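Local coordinates for protein 3-carboxy-cis,cis-muconate cycloisomerase (Acinetobacter calcoaceticus, PDB 1Q5N) that belongs to the fumarase/aspartase superfamily of largely helical enzymes, which assemble as tetramers around long helical bundles, at residues Val129-Gln143 against Ala339-Met352. Residues are numbered along the deposited sequence; the frame is centred on the assembly and turned at random.
Sequences VQNQVQQCYETALSQ and AGALERTLDVLKGM
Two near-parallel helices of the long helical bundle characteristic of the lyase superfamily pack here, with L342 as a knob in the hole formed by V129, Q132, V133 and C136. Their segment axes approach to 9.4 Å at 22°. Within the hole, L342 CD1 lies 3.9 Å from V129 CG1, the two side chains crossing at roughly a right angle, while L342 CD2 faces C136 SG. One turn on, L346 has CG anti to its backbone nitrogen (chi1 -172°), turning its branched end toward the other helix, where CD1 lies 3.9 Å from C136 N and CD2 meets the Q135 amide. L349 CB then packs 3.8 Å from T139 CG2.

A glutamine side-chain amide donates a hydrogen bond to a backbone carbonyl near each end of the interface. Q132 NE2 reaches A339 O at 3.1 Å, tilted out of the carbonyl plane and on the face opposite E343 N, so this oxygen accepts twice; Q132 OE1 is buried without a polar partner. Q143, its chain bent beyond CG, directs NE2 to L349 O at 2.8 Å, almost straight (N-H...O 169°). Around this pair, helix 166-191 packs on V133, C136 and Q143 of helix 110-146, whereas helix 235-261 touches L342 and T345 of helix 323-351.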
# COMPACT_ATOMS: atom_id res chain seq x y z
N VAL A 129 24.39 -5.57 -0.76
CA VAL A 129 23.69 -4.44 -1.36
C VAL A 129 24.59 -3.21 -1.36
O VAL A 129 24.63 -2.45 -2.34
CB VAL A 129 22.36 -4.13 -0.59
CG1 VAL A 129 21.88 -2.72 -0.88
CG2 VAL A 129 21.30 -5.12 -0.98
N GLN A 130 25.33 -3.02 -0.27
CA GLN A 130 26.20 -1.85 -0.19
C GLN A 130 27.28 -1.94 -1.28
O GLN A 130 27.60 -0.96 -1.95
CB GLN A 130 26.86 -1.76 1.19
CG GLN A 130 27.88 -0.64 1.26
CD GLN A 130 28.24 -0.26 2.67
OE1 GLN A 130 28.16 -1.06 3.61
NE2 GLN A 130 28.67 1.01 2.84
N ASN A 131 27.83 -3.12 -1.46
CA ASN A 131 28.83 -3.23 -2.48
C ASN A 131 28.21 -2.99 -3.88
O ASN A 131 28.86 -2.40 -4.74
CB ASN A 131 29.51 -4.59 -2.41
CG ASN A 131 30.65 -4.70 -3.39
OD1 ASN A 131 30.67 -5.61 -4.23
ND2 ASN A 131 31.61 -3.74 -3.34
N GLN A 132 26.97 -3.43 -4.11
CA GLN A 132 26.34 -3.18 -5.41
C GLN A 132 26.15 -1.67 -5.60
O GLN A 132 26.43 -1.14 -6.65
CB GLN A 132 24.99 -3.84 -5.49
CG GLN A 132 25.04 -5.35 -5.46
CD GLN A 132 23.63 -5.93 -5.46
OE1 GLN A 132 22.89 -5.71 -4.52
NE2 GLN A 132 23.25 -6.66 -6.51
N VAL A 133 25.73 -0.97 -4.56
CA VAL A 133 25.54 0.47 -4.71
C VAL A 133 26.87 1.17 -5.00
O VAL A 133 26.92 2.11 -5.80
CB VAL A 133 24.92 1.07 -3.45
CG1 VAL A 133 24.94 2.58 -3.53
CG2 VAL A 133 23.50 0.53 -3.30
N GLN A 134 27.93 0.71 -4.34
CA GLN A 134 29.26 1.26 -4.50
C GLN A 134 29.70 1.09 -5.99
O GLN A 134 30.23 2.01 -6.58
CB GLN A 134 30.22 0.49 -3.57
CG GLN A 134 31.66 0.95 -3.60
CD GLN A 134 31.81 2.41 -3.12
OE1 GLN A 134 31.39 2.75 -2.01
NE2 GLN A 134 32.42 3.26 -3.95
N GLN A 135 29.50 -0.09 -6.58
CA GLN A 135 29.87 -0.28 -7.97
C GLN A 135 28.99 0.57 -8.91
O GLN A 135 29.49 1.09 -9.92
CB GLN A 135 29.72 -1.73 -8.38
CG GLN A 135 30.69 -2.59 -7.74
CD GLN A 135 30.48 -3.99 -8.19
OE1 GLN A 135 30.90 -4.37 -9.29
NE2 GLN A 135 29.79 -4.79 -7.37
N CYS A 136 27.69 0.66 -8.61
CA CYS A 136 26.79 1.48 -9.40
C CYS A 136 27.30 2.92 -9.33
O CYS A 136 27.37 3.59 -10.36
CB CYS A 136 25.32 1.42 -8.87
SG CYS A 136 24.47 -0.07 -9.37
N TYR A 137 27.65 3.40 -8.14
CA TYR A 137 28.17 4.76 -7.97
C TYR A 137 29.44 5.02 -8.84
O TYR A 137 29.51 5.99 -9.61
CB TYR A 137 28.49 4.98 -6.51
CG TYR A 137 29.04 6.35 -6.15
CD1 TYR A 137 28.42 7.51 -6.60
CD2 TYR A 137 30.11 6.47 -5.25
CE1 TYR A 137 28.81 8.74 -6.15
CE2 TYR A 137 30.52 7.72 -4.79
CZ TYR A 137 29.87 8.84 -5.23
OH TYR A 137 30.22 10.07 -4.70
N GLU A 138 30.41 4.13 -8.70
CA GLU A 138 31.67 4.22 -9.43
C GLU A 138 31.43 4.25 -10.92
O GLU A 138 31.94 5.14 -11.62
CB GLU A 138 32.58 3.03 -9.08
CG GLU A 138 33.27 3.33 -7.76
CD GLU A 138 34.08 2.16 -7.23
OE1 GLU A 138 34.05 1.04 -7.82
OE2 GLU A 138 34.75 2.37 -6.20
N THR A 139 30.68 3.25 -11.39
CA THR A 139 30.35 3.18 -12.79
C THR A 139 29.57 4.46 -13.24
O THR A 139 29.88 5.04 -14.29
CB THR A 139 29.57 1.91 -13.07
OG1 THR A 139 30.31 0.80 -12.57
CG2 THR A 139 29.33 1.73 -14.55
N ALA A 140 28.61 4.95 -12.46
CA ALA A 140 27.89 6.13 -12.94
C ALA A 140 28.84 7.33 -13.00
O ALA A 140 28.75 8.13 -13.93
CB ALA A 140 26.69 6.46 -12.05
N LEU A 141 29.75 7.47 -12.02
CA LEU A 141 30.67 8.60 -12.04
C LEU A 141 31.57 8.53 -13.29
O LEU A 141 31.78 9.50 -13.96
CB LEU A 141 31.56 8.61 -10.80
CG LEU A 141 31.02 8.92 -9.41
CD1 LEU A 141 32.07 8.44 -8.39
CD2 LEU A 141 30.72 10.40 -9.25
N SER A 142 32.07 7.35 -13.60
CA SER A 142 32.94 7.18 -14.75
C SER A 142 32.24 7.50 -16.10
O SER A 142 32.81 8.18 -16.96
CB SER A 142 33.49 5.76 -14.72
OG SER A 142 33.86 5.36 -16.02
N GLN A 143 30.99 7.06 -16.26
CA GLN A 143 30.22 7.31 -17.47
C GLN A 143 29.84 8.76 -17.52
O GLN A 143 29.77 9.35 -18.58
CB GLN A 143 28.97 6.43 -17.48
CG GLN A 143 29.33 4.97 -17.51
CD GLN A 143 29.59 4.47 -18.92
OE1 GLN A 143 30.33 5.09 -19.70
NE2 GLN A 143 28.98 3.33 -19.26
N ALA A 339 18.30 -6.08 -4.34
CA ALA A 339 19.58 -6.62 -4.81
C ALA A 339 19.38 -7.03 -6.28
O ALA A 339 20.26 -6.81 -7.12
CB ALA A 339 20.00 -7.85 -3.92
N GLY A 340 18.22 -7.63 -6.60
CA GLY A 340 17.96 -7.97 -8.00
C GLY A 340 17.91 -6.72 -8.90
O GLY A 340 18.49 -6.66 -9.99
N ALA A 341 17.25 -5.67 -8.43
CA ALA A 341 17.15 -4.46 -9.26
C ALA A 341 18.52 -3.80 -9.41
O ALA A 341 18.84 -3.26 -10.46
CB ALA A 341 16.10 -3.44 -8.62
N LEU A 342 19.33 -3.83 -8.36
CA LEU A 342 20.68 -3.25 -8.39
C LEU A 342 21.54 -4.05 -9.36
O LEU A 342 22.30 -3.47 -10.14
CB LEU A 342 21.32 -3.31 -7.01
CG LEU A 342 20.83 -2.22 -6.11
CD1 LEU A 342 21.31 -2.48 -4.70
CD2 LEU A 342 21.38 -0.91 -6.66
N GLU A 343 21.43 -5.37 -9.31
CA GLU A 343 22.25 -6.15 -10.21
C GLU A 343 21.95 -5.83 -11.70
O GLU A 343 22.88 -5.69 -12.49
CB GLU A 343 22.08 -7.64 -9.93
CG GLU A 343 22.56 -8.53 -11.05
CD GLU A 343 22.67 -9.96 -10.62
OE1 GLU A 343 23.74 -10.33 -10.07
OE2 GLU A 343 21.67 -10.71 -10.80
N ARG A 344 20.67 -5.75 -12.10
CA ARG A 344 20.36 -5.43 -13.48
C ARG A 344 20.75 -3.97 -13.83
O ARG A 344 21.27 -3.69 -14.91
CB ARG A 344 18.90 -5.71 -13.73
CG ARG A 344 18.76 -7.18 -13.95
CD ARG A 344 17.43 -7.64 -13.61
NE ARG A 344 17.46 -9.08 -13.35
CZ ARG A 344 17.51 -9.62 -12.13
NH1 ARG A 344 17.52 -8.87 -11.04
NH2 ARG A 344 17.55 -10.95 -12.00
N THR A 345 20.56 -3.04 -12.90
CA THR A 345 20.96 -1.67 -13.16
C THR A 345 22.50 -1.59 -13.43
O THR A 345 22.94 -0.92 -14.38
CB THR A 345 20.52 -0.77 -11.99
OG1 THR A 345 19.10 -0.87 -11.88
CG2 THR A 345 20.95 0.74 -12.21
N LEU A 346 23.30 -2.26 -12.61
CA LEU A 346 24.77 -2.29 -12.81
C LEU A 346 25.11 -2.78 -14.24
O LEU A 346 25.84 -2.11 -14.95
CB LEU A 346 25.44 -3.19 -11.78
CG LEU A 346 26.96 -3.12 -11.79
CD1 LEU A 346 27.47 -1.68 -11.68
CD2 LEU A 346 27.45 -3.96 -10.61
N ASP A 347 24.57 -3.93 -14.64
CA ASP A 347 24.80 -4.42 -16.01
C ASP A 347 24.55 -3.33 -17.07
O ASP A 347 25.34 -3.17 -18.00
CB ASP A 347 23.86 -5.58 -16.35
CG ASP A 347 24.26 -6.85 -15.71
OD1 ASP A 347 25.38 -6.88 -15.14
OD2 ASP A 347 23.46 -7.82 -15.77
N VAL A 348 23.43 -2.61 -16.93
CA VAL A 348 23.08 -1.57 -17.87
C VAL A 348 24.03 -0.38 -17.80
O VAL A 348 24.42 0.16 -18.84
CB VAL A 348 21.58 -1.09 -17.64
CG1 VAL A 348 21.29 0.21 -18.45
CG2 VAL A 348 20.63 -2.18 -18.05
N LEU A 349 24.41 0.06 -16.59
CA LEU A 349 25.31 1.20 -16.47
C LEU A 349 26.67 0.89 -17.08
O LEU A 349 27.31 1.78 -17.63
CB LEU A 349 25.53 1.61 -15.03
CG LEU A 349 24.42 2.39 -14.35
CD1 LEU A 349 24.77 2.54 -12.85
CD2 LEU A 349 24.24 3.74 -14.97
N LYS A 350 27.10 -0.37 -16.99
CA LYS A 350 28.37 -0.79 -17.54
C LYS A 350 28.39 -1.00 -19.04
O LYS A 350 29.35 -0.60 -19.68
CB LYS A 350 28.84 -2.09 -16.90
CG LYS A 350 29.45 -1.90 -15.52
CD LYS A 350 29.93 -3.24 -14.96
CE LYS A 350 30.72 -3.00 -13.70
NZ LYS A 350 31.15 -4.30 -13.09
N GLY A 351 27.35 -1.61 -19.60
CA GLY A 351 27.37 -1.88 -21.03
C GLY A 351 26.43 -1.06 -21.89
O GLY A 351 26.08 -1.44 -23.01
N MET A 352 25.99 0.04 -21.32
CA MET A 352 25.10 1.01 -21.92
C MET A 352 25.61 1.44 -23.32
O MET A 352 26.76 1.86 -23.46
CB MET A 352 25.10 2.21 -21.01
CG MET A 352 24.13 3.28 -21.34
SD MET A 352 24.54 4.79 -20.39
CE MET A 352 25.11 4.13 -18.81
O HOH W 1 25.07 -8.21 -8.83